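MutT/nudix family protein (Shewanella oneidensis, PDB 3GZ5) is an ADP-ribose-dependent transcriptional regulator of NAD metabolism that combines a Nudix domain with a DNA-binding winged-helix domain. Local coordinates at residues 22-33 with 104-115; 156-167 with 179-187. All coordinates share one frame; numbering follows the deposited sequence.

In the fold
Contact 1 lies close to the centre of the folded chain, within the Nudix fold. It is a parallel strand pair, 22-33 with 104-112. Contact 2 comes later in the chain and joins helix 145-162 to helix 176-187, the latter part of the winged-helix DNA-binding domain. The centres of the two contacts are about 18 Å apart, but their edges touch. Phe30 CD2 of contact 1 lies 3.7 Å from Leu156 CD1 of contact 2. Tyr32 CE1 lies 3.8 Å from Val185 CG2, so the end of strand 22-33 reaches both helices of contact 2. The Tyr115 side chain of contact 1 is about 9 Å from a sodium ion bound at Ile122, Val125 and Val128.

Contact 1: residues 22-33 with 104-115; sequences LLTVDAVLFTYH and SVTVCYTALMSY
Leu29 and Ala111 pack together in the buried part of a parallel strand pair, 22-33 with 104-112. The register runs unbroken from Leu22 with Ser104 to Phe30 with Leu112. Val28 is gripped twice: its N donates to Tyr109 O (2.9 Å) and its O accepts from Ala111 N (2.8 Å). This part is tight. With CG anti to the backbone N (chi1 166°), Leu29 leans across and sets CD1 3.7 Å from Ala111 CB. On the same face Val25 CG1 meets Tyr109 CE2 at 3.5 Å. On the other face, Thr106 OG1 donates to Asp26 OD1 (2.9 Å) from above the carboxylate plane. Thr31 OG1, also buried, donates to Met113 O (2.7 Å).

The end at His33 and Tyr115 is more open. Water bridges Tyr32 O and Tyr115 N. His33 and Tyr115, both partly exposed residues, stack their rings face to face, centroids 3.5 Å apart and planes at 7°. With an alanine at Tyr115, the His33 imidazole would probably lose its stacking partner and be freer to turn.

Helix 68-80, probably the Nudix-box helix, packs on Val25 and Ala27. Helix 145-162 covers Val28 and Phe30 on the opposite face. Strands 36-43 and 57-58 flank 22-33, and strand 86-95 flanks 104-112.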
# COMPACT_ATOMS: atom_id res chain seq x y z
N LEU B 22 -5.80 21.38 0.64
CA LEU B 22 -4.34 21.41 0.45
C LEU B 22 -3.87 19.98 0.12
O LEU B 22 -3.94 19.07 0.95
CB LEU B 22 -3.64 21.84 1.75
CG LEU B 22 -3.67 23.27 2.33
CD1 LEU B 22 -3.94 23.28 3.83
CD2 LEU B 22 -2.37 24.01 2.03
N LEU B 23 -3.38 19.82 -1.10
CA LEU B 23 -3.08 18.52 -1.66
C LEU B 23 -1.64 18.55 -2.09
O LEU B 23 -1.26 19.34 -2.95
CB LEU B 23 -4.00 18.24 -2.86
CG LEU B 23 -3.86 16.93 -3.63
CD1 LEU B 23 -4.08 15.72 -2.72
CD2 LEU B 23 -4.84 16.91 -4.84
N THR B 24 -0.82 17.71 -1.46
CA THR B 24 0.60 17.63 -1.78
C THR B 24 1.04 16.19 -2.04
O THR B 24 0.29 15.22 -1.78
CB THR B 24 1.48 18.26 -0.69
OG1 THR B 24 1.29 17.56 0.55
CG2 THR B 24 1.16 19.79 -0.49
N VAL B 25 2.24 16.03 -2.57
CA VAL B 25 2.83 14.73 -2.72
C VAL B 25 4.16 14.82 -1.95
O VAL B 25 4.78 15.87 -1.99
CB VAL B 25 3.00 14.37 -4.25
CG1 VAL B 25 3.53 12.98 -4.44
CG2 VAL B 25 1.66 14.45 -4.98
N ASP B 26 4.55 13.78 -1.21
CA ASP B 26 5.84 13.75 -0.48
C ASP B 26 6.54 12.42 -0.74
O ASP B 26 5.92 11.46 -1.15
CB ASP B 26 5.65 13.89 1.04
CG ASP B 26 5.27 15.32 1.46
OD1 ASP B 26 4.46 15.49 2.38
OD2 ASP B 26 5.76 16.28 0.85
N ALA B 27 7.82 12.37 -0.45
CA ALA B 27 8.65 11.19 -0.62
C ALA B 27 9.64 11.09 0.52
O ALA B 27 10.33 12.07 0.85
CB ALA B 27 9.39 11.26 -1.92
N VAL B 28 9.67 9.90 1.13
CA VAL B 28 10.77 9.45 1.97
C VAL B 28 11.77 8.69 1.08
O VAL B 28 11.54 7.54 0.69
CB VAL B 28 10.29 8.58 3.15
CG1 VAL B 28 11.41 8.36 4.12
CG2 VAL B 28 9.10 9.26 3.88
N LEU B 29 12.85 9.37 0.73
CA LEU B 29 13.89 8.80 -0.08
C LEU B 29 15.02 8.37 0.84
O LEU B 29 15.60 9.20 1.55
CB LEU B 29 14.39 9.84 -1.07
CG LEU B 29 15.69 9.62 -1.85
CD1 LEU B 29 15.58 8.48 -2.86
CD2 LEU B 29 16.10 10.93 -2.55
N PHE B 30 15.32 7.06 0.82
CA PHE B 30 16.41 6.47 1.61
C PHE B 30 17.57 6.12 0.72
O PHE B 30 17.42 5.75 -0.45
CB PHE B 30 15.99 5.14 2.26
CG PHE B 30 14.92 5.27 3.27
CD1 PHE B 30 15.22 5.57 4.58
CD2 PHE B 30 13.61 5.03 2.93
CE1 PHE B 30 14.22 5.66 5.55
CE2 PHE B 30 12.61 5.13 3.88
CZ PHE B 30 12.92 5.44 5.20
N THR B 31 18.75 6.19 1.30
CA THR B 31 19.93 5.56 0.73
C THR B 31 20.66 4.80 1.84
O THR B 31 20.25 4.79 3.01
CB THR B 31 20.84 6.58 0.02
OG1 THR B 31 21.82 5.89 -0.75
CG2 THR B 31 21.53 7.51 1.02
N TYR B 32 21.76 4.17 1.48
CA TYR B 32 22.58 3.50 2.45
C TYR B 32 24.02 3.99 2.29
O TYR B 32 24.62 3.87 1.23
CB TYR B 32 22.47 1.99 2.26
CG TYR B 32 23.37 1.22 3.18
CD1 TYR B 32 23.00 0.97 4.51
CD2 TYR B 32 24.59 0.74 2.72
CE1 TYR B 32 23.82 0.25 5.34
CE2 TYR B 32 25.42 0.03 3.54
CZ TYR B 32 25.04 -0.21 4.84
OH TYR B 32 25.90 -0.92 5.63
N HIS B 33 24.56 4.56 3.36
CA HIS B 33 25.92 5.06 3.31
C HIS B 33 26.56 5.07 4.69
O HIS B 33 25.93 5.48 5.68
CB HIS B 33 25.96 6.47 2.71
CG HIS B 33 27.33 6.95 2.35
ND1 HIS B 33 27.92 8.04 2.97
CD2 HIS B 33 28.23 6.50 1.44
CE1 HIS B 33 29.12 8.23 2.45
NE2 HIS B 33 29.33 7.31 1.52
N SER B 104 -5.90 18.99 5.01
CA SER B 104 -4.87 18.72 3.99
C SER B 104 -4.67 17.22 3.76
O SER B 104 -4.84 16.41 4.67
CB SER B 104 -3.54 19.34 4.37
OG SER B 104 -2.97 18.59 5.40
N VAL B 105 -4.31 16.90 2.52
CA VAL B 105 -4.09 15.54 2.08
C VAL B 105 -2.69 15.43 1.50
O VAL B 105 -2.31 16.24 0.67
CB VAL B 105 -5.16 15.11 1.04
CG1 VAL B 105 -4.88 13.72 0.50
CG2 VAL B 105 -6.55 15.14 1.67
N THR B 106 -1.94 14.44 1.92
CA THR B 106 -0.62 14.21 1.36
C THR B 106 -0.47 12.77 0.85
O THR B 106 -0.70 11.80 1.58
CB THR B 106 0.54 14.60 2.37
OG1 THR B 106 1.69 15.03 1.63
CG2 THR B 106 0.95 13.42 3.17
N VAL B 107 -0.10 12.64 -0.42
CA VAL B 107 0.20 11.35 -1.00
C VAL B 107 1.70 11.07 -0.81
O VAL B 107 2.56 11.78 -1.37
CB VAL B 107 -0.23 11.28 -2.47
CG1 VAL B 107 -0.05 9.86 -3.01
CG2 VAL B 107 -1.70 11.79 -2.64
N CYS B 108 2.01 10.09 0.03
CA CYS B 108 3.38 9.79 0.42
C CYS B 108 3.93 8.59 -0.31
O CYS B 108 3.24 7.58 -0.43
CB CYS B 108 3.51 9.57 1.94
SG CYS B 108 5.29 9.68 2.47
N TYR B 109 5.16 8.74 -0.79
CA TYR B 109 5.92 7.73 -1.52
C TYR B 109 7.15 7.33 -0.71
O TYR B 109 7.64 8.14 0.11
CB TYR B 109 6.39 8.28 -2.87
CG TYR B 109 5.27 8.39 -3.90
CD1 TYR B 109 5.14 7.43 -4.90
CD2 TYR B 109 4.35 9.42 -3.84
CE1 TYR B 109 4.11 7.49 -5.83
CE2 TYR B 109 3.29 9.49 -4.77
CZ TYR B 109 3.19 8.53 -5.76
OH TYR B 109 2.16 8.59 -6.67
N THR B 110 7.61 6.08 -0.93
CA THR B 110 8.95 5.65 -0.53
C THR B 110 9.83 5.57 -1.76
O THR B 110 9.39 5.10 -2.82
CB THR B 110 9.00 4.24 0.14
OG1 THR B 110 8.08 4.19 1.22
CG2 THR B 110 10.41 3.99 0.73
N ALA B 111 11.07 6.01 -1.62
CA ALA B 111 12.02 5.84 -2.69
C ALA B 111 13.38 5.35 -2.19
O ALA B 111 13.73 5.51 -1.01
CB ALA B 111 12.15 7.16 -3.53
N LEU B 112 14.14 4.78 -3.12
CA LEU B 112 15.50 4.32 -2.87
C LEU B 112 16.43 4.72 -4.00
O LEU B 112 16.08 4.62 -5.18
CB LEU B 112 15.53 2.79 -2.68
CG LEU B 112 14.86 2.11 -1.47
CD1 LEU B 112 15.04 0.57 -1.50
CD2 LEU B 112 15.45 2.65 -0.18
N MET B 113 17.61 5.19 -3.64
CA MET B 113 18.65 5.45 -4.63
C MET B 113 20.02 5.28 -3.99
O MET B 113 20.13 5.21 -2.78
CB MET B 113 18.53 6.86 -5.21
CG MET B 113 18.91 8.04 -4.28
SD MET B 113 18.96 9.55 -5.31
CE MET B 113 18.99 10.78 -4.06
N SER B 114 21.07 5.22 -4.81
CA SER B 114 22.41 5.17 -4.24
C SER B 114 22.89 6.56 -3.83
O SER B 114 22.59 7.57 -4.49
CB SER B 114 23.40 4.53 -5.20
OG SER B 114 23.97 5.52 -6.03
N TYR B 115 23.64 6.60 -2.75
CA TYR B 115 24.20 7.82 -2.19
C TYR B 115 25.04 8.68 -3.16
O TYR B 115 24.84 9.88 -3.21
CB TYR B 115 24.97 7.47 -0.92
CG TYR B 115 25.65 8.63 -0.24
CD1 TYR B 115 24.97 9.42 0.69
CD2 TYR B 115 27.00 8.92 -0.49
CE1 TYR B 115 25.60 10.47 1.33
CE2 TYR B 115 27.63 9.98 0.15
CZ TYR B 115 26.93 10.74 1.05
OH TYR B 115 27.57 11.77 1.70
O HOH W 1 -1.15 18.74 1.84
O HOH W 2 24.31 4.05 -1.60

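Contact 2: residues 156-167 with 179-187; sequences LTQKALYSLVPG and LQHVHEVLL
Leu156 meets Leu186 through their methyl groups, CD1 to CD2 at 3.8 Å. At the next residue, Thr157 OG1 lies 3.1 Å from Leu186 O. That hydroxyl also has Arg153 O as a partner, while Leu186 O accepts from Arg153 NH1. Ala160 points at the second helix. Its small CB fits between Leu186 CB and Leu187 CD2, the latter at 3.7 Å.

Ala160 O takes a hydrogen bond from His183 ND1 (3.2 Å, N-H...O angle 150°). The donor lies in the carbonyl plane, on a lone pair, and the oxygen lies in the ring plane. His183 has CG anti to its carbonyl carbon (chi1 -75°), which swings the imidazole toward the end of helix 145-162. Leu161 CG is reached by Leu187 CD2, so this branch sits over the turn from Thr157 to Leu161. The helices, 156-162 and 179-187, cross at -134° with axes 8.7 Å apart. Helix 176-187 belongs to the winged-helix fold, and its neighbour 193-203 sets Phe196 edge-to-face with His183.

At Ser163 the chain leaves the helix. Ser163 OG accepts from Val165 N, closing an ST turn, and donates back to Lys159 O. Ser163 O lies at the imidazole edge, 3.1 Å from His183 CE1. Leu164 CD2 approaches Leu179 CD2. Pro166 then lies over one face of the His183 ring, with CG 3.8 Å from its centroid in a CH-pi contact. His183 NE2 is buried without a polar partner, consistent with a neutral ring protonated on ND1. Pro166 CG also touches Leu186 CD1. Last, Gly167 CA receives Leu179 CD1 at 3.5 Å.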
# COMPACT_ATOMS: atom_id res chain seq x y z
N LEU B 156 9.97 -0.65 4.61
CA LEU B 156 11.30 -1.12 4.21
C LEU B 156 11.73 -2.42 4.89
O LEU B 156 12.32 -3.30 4.27
CB LEU B 156 12.35 -0.05 4.48
CG LEU B 156 12.52 1.07 3.48
CD1 LEU B 156 14.01 1.40 3.52
CD2 LEU B 156 12.11 0.65 2.11
N THR B 157 11.42 -2.52 6.18
CA THR B 157 11.59 -3.75 6.93
C THR B 157 10.88 -4.95 6.29
O THR B 157 11.49 -5.99 6.13
CB THR B 157 11.21 -3.55 8.41
OG1 THR B 157 12.05 -2.51 8.93
CG2 THR B 157 11.43 -4.81 9.21
N GLN B 158 9.61 -4.78 5.88
CA GLN B 158 8.89 -5.82 5.14
C GLN B 158 9.51 -6.09 3.77
O GLN B 158 9.54 -7.24 3.31
CB GLN B 158 7.39 -5.53 4.98
CG GLN B 158 6.62 -5.34 6.28
CD GLN B 158 6.69 -6.54 7.23
OE1 GLN B 158 7.36 -6.49 8.28
NE2 GLN B 158 5.99 -7.63 6.86
N LYS B 159 9.98 -5.05 3.09
CA LYS B 159 10.70 -5.27 1.83
C LYS B 159 11.95 -6.14 2.03
O LYS B 159 12.25 -6.97 1.18
CB LYS B 159 11.09 -3.94 1.17
CG LYS B 159 9.94 -3.07 0.75
CD LYS B 159 9.13 -3.67 -0.36
CE LYS B 159 7.97 -2.76 -0.62
NZ LYS B 159 7.25 -3.13 -1.87
N ALA B 160 12.68 -5.94 3.13
CA ALA B 160 13.87 -6.75 3.46
C ALA B 160 13.51 -8.23 3.69
O ALA B 160 14.32 -9.11 3.48
CB ALA B 160 14.61 -6.20 4.66
N LEU B 161 12.26 -8.47 4.07
CA LEU B 161 11.77 -9.82 4.37
C LEU B 161 11.28 -10.58 3.15
O LEU B 161 11.36 -11.83 3.10
CB LEU B 161 10.64 -9.74 5.41
CG LEU B 161 10.96 -9.73 6.92
CD1 LEU B 161 9.66 -9.88 7.69
CD2 LEU B 161 11.94 -10.84 7.35
N TYR B 162 10.74 -9.84 2.19
CA TYR B 162 10.05 -10.47 1.06
C TYR B 162 10.56 -10.10 -0.32
O TYR B 162 9.97 -10.51 -1.30
CB TYR B 162 8.54 -10.20 1.12
CG TYR B 162 7.86 -10.78 2.32
CD1 TYR B 162 7.58 -12.15 2.41
CD2 TYR B 162 7.52 -9.96 3.40
CE1 TYR B 162 6.96 -12.69 3.54
CE2 TYR B 162 6.89 -10.48 4.53
CZ TYR B 162 6.62 -11.84 4.59
OH TYR B 162 6.01 -12.32 5.71
N SER B 163 11.63 -9.30 -0.39
CA SER B 163 12.17 -8.87 -1.69
C SER B 163 13.67 -8.55 -1.63
O SER B 163 14.28 -8.67 -0.56
CB SER B 163 11.39 -7.65 -2.22
OG SER B 163 11.76 -6.45 -1.55
N LEU B 164 14.25 -8.13 -2.76
CA LEU B 164 15.62 -7.59 -2.82
C LEU B 164 15.59 -6.11 -3.20
O LEU B 164 16.59 -5.55 -3.63
CB LEU B 164 16.48 -8.37 -3.83
CG LEU B 164 16.67 -9.87 -3.63
CD1 LEU B 164 17.49 -10.47 -4.77
CD2 LEU B 164 17.38 -10.16 -2.30
N VAL B 165 14.42 -5.49 -3.00
CA VAL B 165 14.24 -4.06 -3.10
C VAL B 165 15.32 -3.26 -2.32
O VAL B 165 15.77 -2.21 -2.81
CB VAL B 165 12.76 -3.64 -2.73
CG1 VAL B 165 12.63 -2.16 -2.51
CG2 VAL B 165 11.75 -4.11 -3.83
N PRO B 166 15.77 -3.73 -1.12
CA PRO B 166 16.90 -2.97 -0.55
C PRO B 166 18.15 -2.81 -1.42
O PRO B 166 18.92 -1.92 -1.19
CB PRO B 166 17.22 -3.71 0.75
CG PRO B 166 15.87 -4.31 1.15
CD PRO B 166 15.31 -4.79 -0.19
N GLY B 167 18.33 -3.64 -2.45
CA GLY B 167 19.46 -3.44 -3.35
C GLY B 167 19.49 -2.08 -4.03
O GLY B 167 20.57 -1.60 -4.38
N LEU B 179 24.71 -6.44 -0.04
CA LEU B 179 23.27 -6.59 -0.12
C LEU B 179 22.75 -7.20 1.17
O LEU B 179 21.76 -6.74 1.73
CB LEU B 179 22.91 -7.48 -1.31
CG LEU B 179 21.42 -7.71 -1.53
CD1 LEU B 179 20.68 -6.38 -1.81
CD2 LEU B 179 21.17 -8.76 -2.63
N GLN B 180 23.43 -8.25 1.63
CA GLN B 180 23.09 -8.88 2.90
C GLN B 180 23.12 -7.87 4.04
O GLN B 180 22.21 -7.82 4.86
CB GLN B 180 24.04 -10.05 3.20
CG GLN B 180 23.70 -10.75 4.49
CD GLN B 180 24.53 -11.99 4.71
OE1 GLN B 180 24.87 -12.70 3.76
NE2 GLN B 180 24.85 -12.27 5.97
N HIS B 181 24.17 -7.05 4.09
CA HIS B 181 24.29 -6.08 5.16
C HIS B 181 23.18 -5.02 5.19
O HIS B 181 22.66 -4.70 6.26
CB HIS B 181 25.67 -5.43 5.20
CG HIS B 181 25.90 -4.62 6.44
ND1 HIS B 181 25.81 -5.16 7.71
CD2 HIS B 181 26.16 -3.30 6.62
CE1 HIS B 181 26.02 -4.21 8.61
NE2 HIS B 181 26.24 -3.07 7.97
N VAL B 182 22.80 -4.50 4.02
CA VAL B 182 21.66 -3.57 3.97
C VAL B 182 20.40 -4.22 4.52
O VAL B 182 19.64 -3.57 5.23
CB VAL B 182 21.33 -3.01 2.55
CG1 VAL B 182 20.32 -1.88 2.69
CG2 VAL B 182 22.56 -2.47 1.88
N HIS B 183 20.15 -5.48 4.16
CA HIS B 183 18.98 -6.21 4.68
C HIS B 183 19.06 -6.38 6.23
O HIS B 183 18.05 -6.23 6.93
CB HIS B 183 18.81 -7.59 4.02
CG HIS B 183 18.28 -7.54 2.61
ND1 HIS B 183 17.07 -8.09 2.25
CD2 HIS B 183 18.82 -7.07 1.46
CE1 HIS B 183 16.87 -7.94 0.96
NE2 HIS B 183 17.92 -7.32 0.45
N GLU B 184 20.26 -6.71 6.73
CA GLU B 184 20.50 -6.81 8.17
C GLU B 184 20.23 -5.48 8.89
O GLU B 184 19.57 -5.47 9.91
CB GLU B 184 21.93 -7.32 8.46
CG GLU B 184 22.12 -8.77 8.08
CD GLU B 184 23.57 -9.26 8.18
OE1 GLU B 184 23.78 -10.48 8.07
OE2 GLU B 184 24.49 -8.44 8.36
N VAL B 185 20.69 -4.37 8.33
CA VAL B 185 20.42 -3.05 8.92
C VAL B 185 18.91 -2.81 9.05
O VAL B 185 18.45 -2.26 10.06
CB VAL B 185 21.08 -1.90 8.12
CG1 VAL B 185 20.71 -0.52 8.69
CG2 VAL B 185 22.58 -2.07 8.10
N LEU B 186 18.15 -3.23 8.04
CA LEU B 186 16.70 -2.98 7.99
C LEU B 186 15.93 -3.86 8.96
O LEU B 186 14.94 -3.44 9.52
CB LEU B 186 16.14 -3.16 6.57
CG LEU B 186 16.53 -2.03 5.61
CD1 LEU B 186 16.19 -2.39 4.16
CD2 LEU B 186 15.84 -0.74 6.04
N LEU B 187 16.40 -5.09 9.12
CA LEU B 187 15.76 -6.03 10.03
C LEU B 187 16.29 -5.85 11.46
O LEU B 187 15.71 -6.38 12.41
CB LEU B 187 15.90 -7.48 9.54
CG LEU B 187 15.31 -7.80 8.16
CD1 LEU B 187 15.50 -9.28 7.81
CD2 LEU B 187 13.86 -7.43 8.09